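Long-range contacts in cytosolic iron-sulfur protein assembly protein 1 (Saccharomyces cerevisiae, PDB 2HES), which serves as an essential component of the cytosolic iron-sulfur protein assembly machinery, required for the maturation of extramitochondrial iron-sulfur proteins: residues 165-170 with 203-208; 177-182 with 191-196; 210-215 with 237-242. All coordinates share one frame; numbering follows the deposited sequence.

Interaction 1 (165-170 with 203-208); sequences EALLAS and SDFDKT
L167 meets F205 with one methyl: its CD2 lies 3.9 Å from CE1 of the phenyl ring, and the two side chains cross at about a right angle. At L168 the side chain turns away, but the backbone passes the rim of the ring, the carbonyl carbon lying near the ring plane. A169 makes the tighter contact. Its CB rests 3.7 Å from F205 CE2 and 3.6 Å from S203 OG. No direct hydrogen bond joins the two segments. Instead one water bridges them, giving a hydrogen to A169 O at 2.9 Å and pairing with S203 OG at 2.7 Å. The S203 hydroxyl is placed for this between its own backbone N and carbonyl carbon (chi1 73°). S170, pointing away, links H152 and W180 through OG, as in the Asp-His-Ser/Thr-Trp tetrad of WD40 repeats. Beyond F205 the chain is braced locally: K207 NZ donates to F205 O at 2.8 Å, and D206 OD1 accepts from T208 N, an Asx turn, and also from T208 OG1. The axes of 167-170 and 203-205 run roughly antiparallel and approach to 7.7 Å, but the strands belong to different propeller blades: 167-172 is second in its sheet, 200-205 first in the next. I179 packs against L167 and A169, L214 against A169, S203 and F205, and H162 meets the F205 ring edge-to-face.

Interaction 2 (177-182 with 191-196); sequences VRIWKD and AVLNGH
R178 spreads its guanidinium over V192, whose CG2 sits beneath one face, 3.2 Å from NH1 and displaced toward the rim of the group. With CG anti to the carbonyl carbon (chi1 -77°) and the chain extended from there to NE, the arginine runs alongside the valine, both pointing the same way. This is the non-hydrogen-bonded pair of the register. On the reverse face lie the hydrogen-bonded pairs V177-L193 and I179-A191, wholly apolar in their side chains: V177 CB and L193 CB are 4.0 Å apart, and I179 CG1 is 4.1 Å from A191 CB. In each pair one backbone bond is good and its partner weak. L193 N reaches V177 O at 2.8 Å, nearly straight, while the return bond from V177 N is long; I179 N reaches A191 O at 3.0 Å, with a weak reply from A191 N. The A191 carbonyl also receives a CA-H contact from R178. Past the strand, H196 is held at both ring nitrogens, by S216 OG and D220 OD2, consistent with the Asp-His-Ser/Thr-Trp tetrad of a WD40 blade. The antiparallel hairpin of strands 177-183 and 186-193 forms the outer half of a four-stranded WD40 propeller blade.

Interaction 3 (210-215 with 237-242); sequences GVFRLC and QEWVCE
A bend at chi3 (-65°) turns the R213 guanidinium toward E242, which swings its CG between its own backbone N and carbonyl carbon (chi1 84°) and then extends to meet it. Although R213 sets off from its backbone away from 237-242, the side chain returns toward that strand: CD already lies 3.2 Å from E242 OE2, and the chi3 bend turns NH1 onto the same oxygen. NH1 donates to E242 OE2 at 2.9 Å, forming a salt bridge through a single pair of atoms. OE2 lies at the guanidinium edge, near its plane, and accepts the N-H on its syn side, from well out of the carboxylate plane; the two flat groups are turned 62° apart and do not form a coplanar, bidentate pair.

Apolar packing centres on W239, whose six-membered ring packs against 212-214. Its CH2 touches F212 CB at 3.7 Å, and its CZ2 lies 4.0 Å from both R213 CA and L214 CB. The R213 carbonyl carbon and L214 N lie in the indole plane at its edge, as does Q237 OE1, while Q237 NE2 makes a looser contact with F212 CE2 at 4.3 Å.

R213 has further acidic partners, D206 at NE and E278 at NH1, which would be expected to stabilise its positive charge. In the sheet, strands 213-218 and 237-244 are not neighbours: strand 223-231 runs between them, with backbone hydrogen bonds between Y228 and F212 and between W226 and L214, while I179 and L193 of the preceding blade pack against W239.

In the fold
All three interactions lie around the junction of two neighbouring propeller blades. Interaction 1 crosses it near the inner strands and is buried, apolar apart from its bridging water. Interaction 2, the one true strand pairing, is mainly buried: V177, I179, A191 and L193 fill one face, the partly exposed R178 and V192 the other. Interaction 3 spans two non-adjacent strands of the second blade, is partly buried, and alone has a salt bridge across its segments. Strands 167-172 and 177-183 are neighbours, linking interactions 1 and 2; 200-205 and 213-218 link 1 and 3, reinforced by the D206-R213 salt bridge. Between 2 and 3 the join is packing: L193 CD2 lies 3.3 Å from W239 CG, and V177 meets L214.

Interaction 1 (165-170 with 203-208)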
loop_
_atom_site.group_PDB
_atom_site.type_symbol
_atom_site.label_atom_id
_atom_site.label_comp_id
_atom_site.label_asym_id
_atom_site.label_seq_id
_atom_site.Cartn_x
_atom_site.Cartn_y
_atom_site.Cartn_z
ATOM N N GLU A 165 -13.389 -5.083 6.704
ATOM C CA GLU A 165 -13.732 -6.485 6.510
ATOM C C GLU A 165 -12.420 -7.255 6.378
ATOM O O GLU A 165 -11.398 -6.660 6.107
ATOM C CB GLU A 165 -14.595 -6.660 5.273
ATOM C CG GLU A 165 -15.844 -5.770 5.245
ATOM C CD GLU A 165 -16.997 -6.351 6.039
ATOM O OE1 GLU A 165 -17.190 -7.585 6.013
ATOM O OE2 GLU A 165 -17.721 -5.579 6.692
ATOM N N ALA A 166 -12.457 -8.563 6.644
ATOM C CA ALA A 166 -11.296 -9.429 6.485
ATOM C C ALA A 166 -11.282 -9.836 4.996
ATOM O O ALA A 166 -11.522 -10.983 4.615
ATOM C CB ALA A 166 -11.383 -10.638 7.440
ATOM N N LEU A 167 -11.017 -8.831 4.172
ATOM C CA LEU A 167 -10.929 -9.022 2.725
ATOM C C LEU A 167 -9.592 -8.433 2.300
ATOM O O LEU A 167 -9.241 -7.292 2.700
ATOM C CB LEU A 167 -12.081 -8.210 2.106
ATOM C CG LEU A 167 -12.553 -8.438 0.685
ATOM C CD1 LEU A 167 -13.101 -9.855 0.569
ATOM C CD2 LEU A 167 -13.633 -7.419 0.274
ATOM N N LEU A 168 -8.894 -9.156 1.417
ATOM C CA LEU A 168 -7.504 -8.825 1.098
ATOM C C LEU A 168 -7.448 -8.702 -0.424
ATOM O O LEU A 168 -8.066 -9.515 -1.127
ATOM C CB LEU A 168 -6.593 -9.969 1.517
ATOM C CG LEU A 168 -5.124 -9.767 1.201
ATOM C CD1 LEU A 168 -4.491 -8.622 1.942
ATOM C CD2 LEU A 168 -4.383 -11.074 1.488
ATOM N N ALA A 169 -6.745 -7.688 -0.907
ATOM C CA ALA A 169 -6.502 -7.499 -2.383
ATOM C C ALA A 169 -5.009 -7.591 -2.692
ATOM O O ALA A 169 -4.206 -6.876 -2.080
ATOM C CB ALA A 169 -7.054 -6.136 -2.821
ATOM N N SER A 170 -4.637 -8.430 -3.662
ATOM C CA SER A 170 -3.234 -8.548 -4.082
ATOM C C SER A 170 -3.131 -8.102 -5.515
ATOM O O SER A 170 -4.063 -8.344 -6.289
ATOM C CB SER A 170 -2.726 -9.979 -3.935
ATOM O OG SER A 170 -3.500 -10.892 -4.647
ATOM N N SER A 203 -3.259 -1.404 -5.166
ATOM C CA SER A 203 -4.702 -1.132 -5.139
ATOM C C SER A 203 -5.084 -0.570 -3.777
ATOM O O SER A 203 -4.258 -0.571 -2.807
ATOM C CB SER A 203 -5.468 -2.414 -5.409
ATOM O OG SER A 203 -5.436 -3.294 -4.305
ATOM N N ASP A 204 -6.315 -0.073 -3.656
ATOM C CA ASP A 204 -6.793 0.419 -2.319
ATOM C C ASP A 204 -8.293 0.331 -2.346
ATOM O O ASP A 204 -8.899 0.633 -3.384
ATOM C CB ASP A 204 -6.361 1.862 -2.055
ATOM C CG ASP A 204 -6.388 2.243 -0.560
ATOM O OD1 ASP A 204 -6.682 1.372 0.288
ATOM O OD2 ASP A 204 -6.108 3.420 -0.256
ATOM N N PHE A 205 -8.893 -0.063 -1.221
ATOM C CA PHE A 205 -10.381 -0.143 -1.156
ATOM C C PHE A 205 -11.069 1.198 -0.903
ATOM O O PHE A 205 -10.515 2.059 -0.269
ATOM C CB PHE A 205 -10.826 -1.094 -0.052
ATOM C CG PHE A 205 -10.570 -2.530 -0.352
ATOM C CD1 PHE A 205 -11.558 -3.301 -1.009
ATOM C CD2 PHE A 205 -9.361 -3.132 0.001
ATOM C CE1 PHE A 205 -11.363 -4.626 -1.289
ATOM C CE2 PHE A 205 -9.140 -4.508 -0.299
ATOM C CZ PHE A 205 -10.164 -5.242 -0.934
ATOM N N ASP A 206 -12.293 1.330 -1.438
ATOM C CA ASP A 206 -13.155 2.469 -1.204
ATOM C C ASP A 206 -13.408 2.473 0.282
ATOM O O ASP A 206 -13.575 1.393 0.884
ATOM C CB ASP A 206 -14.487 2.238 -1.951
ATOM C CG ASP A 206 -15.443 3.476 -1.939
ATOM O OD1 ASP A 206 -15.203 4.520 -1.228
ATOM O OD2 ASP A 206 -16.438 3.350 -2.704
ATOM N N LYS A 207 -13.432 3.660 0.882
ATOM C CA LYS A 207 -13.745 3.763 2.327
ATOM C C LYS A 207 -15.219 4.036 2.613
ATOM O O LYS A 207 -15.639 4.054 3.776
ATOM C CB LYS A 207 -12.842 4.803 3.009
ATOM C CG LYS A 207 -11.382 4.628 2.665
ATOM C CD LYS A 207 -10.834 3.214 3.033
ATOM C CE LYS A 207 -9.298 3.137 2.973
ATOM N NZ LYS A 207 -8.746 3.241 1.585
ATOM N N THR A 208 -16.027 4.182 1.562
ATOM C CA THR A 208 -17.491 4.323 1.702
ATOM C C THR A 208 -18.071 3.117 2.399
ATOM O O THR A 208 -17.741 1.981 2.067
ATOM C CB THR A 208 -18.171 4.477 0.284
ATOM O OG1 THR A 208 -17.581 5.558 -0.438
ATOM C CG2 THR A 208 -19.669 4.739 0.421
HETATM O O HOH W 1 -3.170 -4.762 -3.824
#

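Interaction 2 (177-182 with 191-196)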
loop_
_atom_site.group_PDB
_atom_site.type_symbol
_atom_site.label_atom_id
_atom_site.label_comp_id
_atom_site.label_asym_id
_atom_site.label_seq_id
_atom_site.Cartn_x
_atom_site.Cartn_y
_atom_site.Cartn_z
ATOM N N VAL A 177 -5.629 -8.173 -10.265
ATOM C CA VAL A 177 -5.826 -8.052 -8.821
ATOM C C VAL A 177 -6.642 -9.300 -8.406
ATOM O O VAL A 177 -7.603 -9.669 -9.089
ATOM C CB VAL A 177 -6.602 -6.770 -8.459
ATOM C CG1 VAL A 177 -6.962 -6.779 -6.949
ATOM C CG2 VAL A 177 -5.802 -5.528 -8.831
ATOM N N ARG A 178 -6.266 -9.940 -7.286
ATOM C CA ARG A 178 -7.054 -11.029 -6.732
ATOM C C ARG A 178 -7.613 -10.599 -5.388
ATOM O O ARG A 178 -6.949 -9.882 -4.628
ATOM C CB ARG A 178 -6.254 -12.336 -6.591
ATOM C CG ARG A 178 -6.117 -13.016 -7.954
ATOM C CD ARG A 178 -5.405 -14.349 -7.825
ATOM N NE ARG A 178 -5.275 -14.940 -9.137
ATOM C CZ ARG A 178 -5.981 -15.938 -9.626
ATOM N NH1 ARG A 178 -6.924 -16.542 -8.904
ATOM N NH2 ARG A 178 -5.729 -16.317 -10.885
ATOM N N ILE A 179 -8.828 -11.046 -5.122
ATOM C CA ILE A 179 -9.503 -10.756 -3.843
ATOM C C ILE A 179 -9.540 -12.049 -3.082
ATOM O O ILE A 179 -9.922 -13.100 -3.643
ATOM C CB ILE A 179 -10.977 -10.209 -4.093
ATOM C CG1 ILE A 179 -11.027 -8.997 -5.028
ATOM C CG2 ILE A 179 -11.670 -9.899 -2.722
ATOM C CD1 ILE A 179 -10.212 -7.814 -4.523
ATOM N N TRP A 180 -9.210 -11.994 -1.787
ATOM C CA TRP A 180 -9.114 -13.183 -0.981
ATOM C C TRP A 180 -9.976 -12.990 0.252
ATOM O O TRP A 180 -10.007 -11.883 0.821
ATOM C CB TRP A 180 -7.681 -13.362 -0.510
ATOM C CG TRP A 180 -6.694 -13.318 -1.628
ATOM C CD1 TRP A 180 -6.084 -12.193 -2.098
ATOM C CD2 TRP A 180 -6.107 -14.432 -2.333
ATOM N NE1 TRP A 180 -5.186 -12.534 -3.108
ATOM C CE2 TRP A 180 -5.184 -13.892 -3.265
ATOM C CE3 TRP A 180 -6.302 -15.838 -2.299
ATOM C CZ2 TRP A 180 -4.436 -14.705 -4.162
ATOM C CZ3 TRP A 180 -5.590 -16.640 -3.207
ATOM C CH2 TRP A 180 -4.647 -16.052 -4.125
ATOM N N LYS A 181 -10.638 -14.062 0.658
ATOM C CA LYS A 181 -11.596 -14.008 1.775
ATOM C C LYS A 181 -11.495 -15.332 2.511
ATOM O O LYS A 181 -11.158 -16.315 1.881
ATOM C CB LYS A 181 -12.988 -13.943 1.159
ATOM C CG LYS A 181 -14.092 -13.978 2.147
ATOM C CD LYS A 181 -15.375 -13.638 1.427
ATOM C CE LYS A 181 -16.520 -13.619 2.439
ATOM N NZ LYS A 181 -17.718 -12.909 1.954
ATOM N N ASP A 182 -11.811 -15.374 3.812
ATOM C CA ASP A 182 -11.817 -16.681 4.480
ATOM C C ASP A 182 -13.217 -17.150 4.839
ATOM O O ASP A 182 -14.130 -16.335 5.050
ATOM C CB ASP A 182 -10.957 -16.671 5.733
ATOM C CG ASP A 182 -11.705 -16.176 6.940
ATOM O OD1 ASP A 182 -11.841 -14.946 7.086
ATOM O OD2 ASP A 182 -12.166 -17.026 7.733
ATOM N N ALA A 191 -12.193 -13.722 -6.222
ATOM C CA ALA A 191 -12.327 -13.014 -7.528
ATOM C C ALA A 191 -11.000 -12.693 -8.163
ATOM O O ALA A 191 -10.031 -12.436 -7.485
ATOM C CB ALA A 191 -13.145 -11.731 -7.319
ATOM N N VAL A 192 -10.961 -12.710 -9.484
ATOM C CA VAL A 192 -9.806 -12.304 -10.237
ATOM C C VAL A 192 -10.320 -11.113 -11.076
ATOM O O VAL A 192 -11.305 -11.256 -11.843
ATOM C CB VAL A 192 -9.310 -13.413 -11.178
ATOM C CG1 VAL A 192 -8.062 -12.937 -11.905
ATOM C CG2 VAL A 192 -9.091 -14.741 -10.432
ATOM N N LEU A 193 -9.717 -9.956 -10.855
ATOM C CA LEU A 193 -10.038 -8.709 -11.542
ATOM C C LEU A 193 -9.147 -8.590 -12.783
ATOM O O LEU A 193 -7.978 -8.194 -12.687
ATOM C CB LEU A 193 -9.836 -7.500 -10.623
ATOM C CG LEU A 193 -10.701 -7.457 -9.347
ATOM C CD1 LEU A 193 -10.563 -6.232 -8.510
ATOM C CD2 LEU A 193 -12.072 -7.563 -9.729
ATOM N N ASN A 194 -9.736 -8.947 -13.929
ATOM C CA ASN A 194 -9.067 -9.037 -15.223
ATOM C C ASN A 194 -9.413 -7.783 -15.995
ATOM O O ASN A 194 -10.601 -7.424 -16.105
ATOM C CB ASN A 194 -9.635 -10.207 -16.002
ATOM C CG ASN A 194 -9.195 -11.528 -15.479
ATOM O OD1 ASN A 194 -8.015 -11.726 -15.191
ATOM N ND2 ASN A 194 -10.134 -12.473 -15.387
ATOM N N GLY A 195 -8.393 -7.105 -16.505
ATOM C CA GLY A 195 -8.621 -5.968 -17.382
ATOM C C GLY A 195 -7.392 -5.118 -17.648
ATOM O O GLY A 195 -7.218 -4.567 -18.767
ATOM N N HIS A 196 -6.544 -4.944 -16.633
ATOM C CA HIS A 196 -5.361 -4.132 -16.865
ATOM C C HIS A 196 -4.516 -4.870 -17.918
ATOM O O HIS A 196 -4.551 -6.115 -18.040
ATOM C CB HIS A 196 -4.524 -3.938 -15.579
ATOM C CG HIS A 196 -4.995 -2.825 -14.692
ATOM N ND1 HIS A 196 -5.027 -1.503 -15.085
ATOM C CD2 HIS A 196 -5.406 -2.840 -13.395
ATOM C CE1 HIS A 196 -5.463 -0.761 -14.081
ATOM N NE2 HIS A 196 -5.694 -1.548 -13.050
#

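Interaction 3 (210-215 with 237-242)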
loop_
_atom_site.group_PDB
_atom_site.type_symbol
_atom_site.label_atom_id
_atom_site.label_comp_id
_atom_site.label_asym_id
_atom_site.label_seq_id
_atom_site.Cartn_x
_atom_site.Cartn_y
_atom_site.Cartn_z
ATOM N N GLY A 210 -20.601 0.098 3.308
ATOM C CA GLY A 210 -21.473 -0.795 2.522
ATOM C C GLY A 210 -20.673 -1.621 1.531
ATOM O O GLY A 210 -19.497 -1.982 1.792
ATOM N N VAL A 211 -21.298 -1.920 0.393
ATOM C CA VAL A 211 -20.709 -2.848 -0.578
ATOM C C VAL A 211 -19.419 -2.279 -1.172
ATOM O O VAL A 211 -19.228 -1.053 -1.257
ATOM C CB VAL A 211 -21.723 -3.258 -1.665
ATOM C CG1 VAL A 211 -22.951 -3.957 -0.993
ATOM C CG2 VAL A 211 -22.144 -2.012 -2.482
ATOM N N PHE A 212 -18.550 -3.175 -1.634
ATOM C CA PHE A 212 -17.121 -2.836 -1.815
ATOM C C PHE A 212 -16.787 -2.272 -3.182
ATOM O O PHE A 212 -17.398 -2.630 -4.180
ATOM C CB PHE A 212 -16.233 -4.084 -1.634
ATOM C CG PHE A 212 -16.683 -5.005 -0.527
ATOM C CD1 PHE A 212 -16.738 -4.564 0.805
ATOM C CD2 PHE A 212 -17.065 -6.314 -0.828
ATOM C CE1 PHE A 212 -17.158 -5.416 1.814
ATOM C CE2 PHE A 212 -17.490 -7.200 0.199
ATOM C CZ PHE A 212 -17.538 -6.726 1.512
ATOM N N ARG A 213 -15.780 -1.398 -3.209
ATOM C CA ARG A 213 -15.121 -1.041 -4.490
ATOM C C ARG A 213 -13.626 -0.966 -4.247
ATOM O O ARG A 213 -13.182 -0.946 -3.086
ATOM C CB ARG A 213 -15.598 0.311 -5.030
ATOM C CG ARG A 213 -17.080 0.320 -5.379
ATOM C CD ARG A 213 -17.390 1.573 -6.207
ATOM N NE ARG A 213 -17.183 2.794 -5.415
ATOM C CZ ARG A 213 -17.388 4.020 -5.880
ATOM N NH1 ARG A 213 -17.808 4.207 -7.144
ATOM N NH2 ARG A 213 -17.197 5.063 -5.090
ATOM N N LEU A 214 -12.863 -0.961 -5.334
ATOM C CA LEU A 214 -11.397 -0.937 -5.197
ATOM C C LEU A 214 -10.825 -0.120 -6.352
ATOM O O LEU A 214 -11.367 -0.232 -7.462
ATOM C CB LEU A 214 -10.875 -2.386 -5.304
ATOM C CG LEU A 214 -9.389 -2.623 -5.228
ATOM C CD1 LEU A 214 -9.083 -3.117 -3.826
ATOM C CD2 LEU A 214 -8.897 -3.619 -6.297
ATOM N N CYS A 215 -9.768 0.678 -6.124
ATOM C CA CYS A 215 -9.063 1.264 -7.286
ATOM C C CYS A 215 -7.694 0.636 -7.422
ATOM O O CYS A 215 -7.083 0.148 -6.435
ATOM C CB CYS A 215 -8.948 2.782 -7.168
ATOM S SG CYS A 215 -7.951 3.362 -5.731
ATOM N N GLN A 237 -17.059 -14.088 -5.723
ATOM C CA GLN A 237 -17.545 -12.706 -5.852
ATOM C C GLN A 237 -17.493 -12.264 -7.286
ATOM O O GLN A 237 -16.474 -12.461 -7.958
ATOM C CB GLN A 237 -16.688 -11.752 -5.021
ATOM C CG GLN A 237 -16.794 -12.002 -3.494
ATOM C CD GLN A 237 -16.057 -10.970 -2.656
ATOM O OE1 GLN A 237 -15.301 -10.148 -3.179
ATOM N NE2 GLN A 237 -16.286 -11.013 -1.318
ATOM N N GLU A 238 -18.567 -11.630 -7.737
ATOM C CA GLU A 238 -18.621 -11.048 -9.066
ATOM C C GLU A 238 -18.189 -9.605 -8.955
ATOM O O GLU A 238 -18.709 -8.860 -8.145
ATOM C CB GLU A 238 -20.027 -11.151 -9.637
ATOM C CG GLU A 238 -20.555 -12.586 -9.596
ATOM C CD GLU A 238 -21.754 -12.833 -10.489
ATOM O OE1 GLU A 238 -22.230 -11.884 -11.178
ATOM O OE2 GLU A 238 -22.238 -13.988 -10.489
ATOM N N TRP A 239 -17.232 -9.219 -9.782
ATOM C CA TRP A 239 -16.676 -7.875 -9.739
ATOM C C TRP A 239 -16.518 -7.379 -11.207
ATOM O O TRP A 239 -16.197 -8.205 -12.106
ATOM C CB TRP A 239 -15.342 -7.996 -8.950
ATOM C CG TRP A 239 -14.977 -6.861 -8.221
ATOM C CD1 TRP A 239 -14.739 -5.668 -8.796
ATOM C CD2 TRP A 239 -14.735 -6.674 -6.782
ATOM N NE1 TRP A 239 -14.384 -4.755 -7.859
ATOM C CE2 TRP A 239 -14.374 -5.319 -6.626
ATOM C CE3 TRP A 239 -14.814 -7.493 -5.617
ATOM C CZ2 TRP A 239 -14.067 -4.748 -5.404
ATOM C CZ3 TRP A 239 -14.495 -6.904 -4.378
ATOM C CH2 TRP A 239 -14.145 -5.531 -4.300
ATOM N N VAL A 240 -16.775 -6.091 -11.473
ATOM C CA VAL A 240 -16.528 -5.513 -12.833
ATOM C C VAL A 240 -15.732 -4.231 -12.689
ATOM O O VAL A 240 -15.745 -3.652 -11.635
ATOM C CB VAL A 240 -17.823 -5.205 -13.631
ATOM C CG1 VAL A 240 -18.578 -6.526 -13.888
ATOM C CG2 VAL A 240 -18.689 -4.058 -12.935
ATOM N N CYS A 241 -15.013 -3.822 -13.744
ATOM C CA CYS A 241 -14.357 -2.524 -13.735
ATOM C C CYS A 241 -15.436 -1.519 -14.133
ATOM O O CYS A 241 -16.009 -1.624 -15.249
ATOM C CB CYS A 241 -13.225 -2.507 -14.767
ATOM S SG CYS A 241 -12.559 -0.863 -14.854
ATOM N N GLU A 242 -15.793 -0.633 -13.217
ATOM C CA GLU A 242 -16.850 0.327 -13.517
ATOM C C GLU A 242 -16.389 1.612 -14.166
ATOM O O GLU A 242 -17.174 2.282 -14.796
ATOM C CB GLU A 242 -17.582 0.651 -12.242
ATOM C CG GLU A 242 -16.956 1.677 -11.434
ATOM C CD GLU A 242 -17.956 2.272 -10.441
ATOM O OE1 GLU A 242 -19.054 2.727 -10.783
ATOM O OE2 GLU A 242 -17.642 2.212 -9.291
#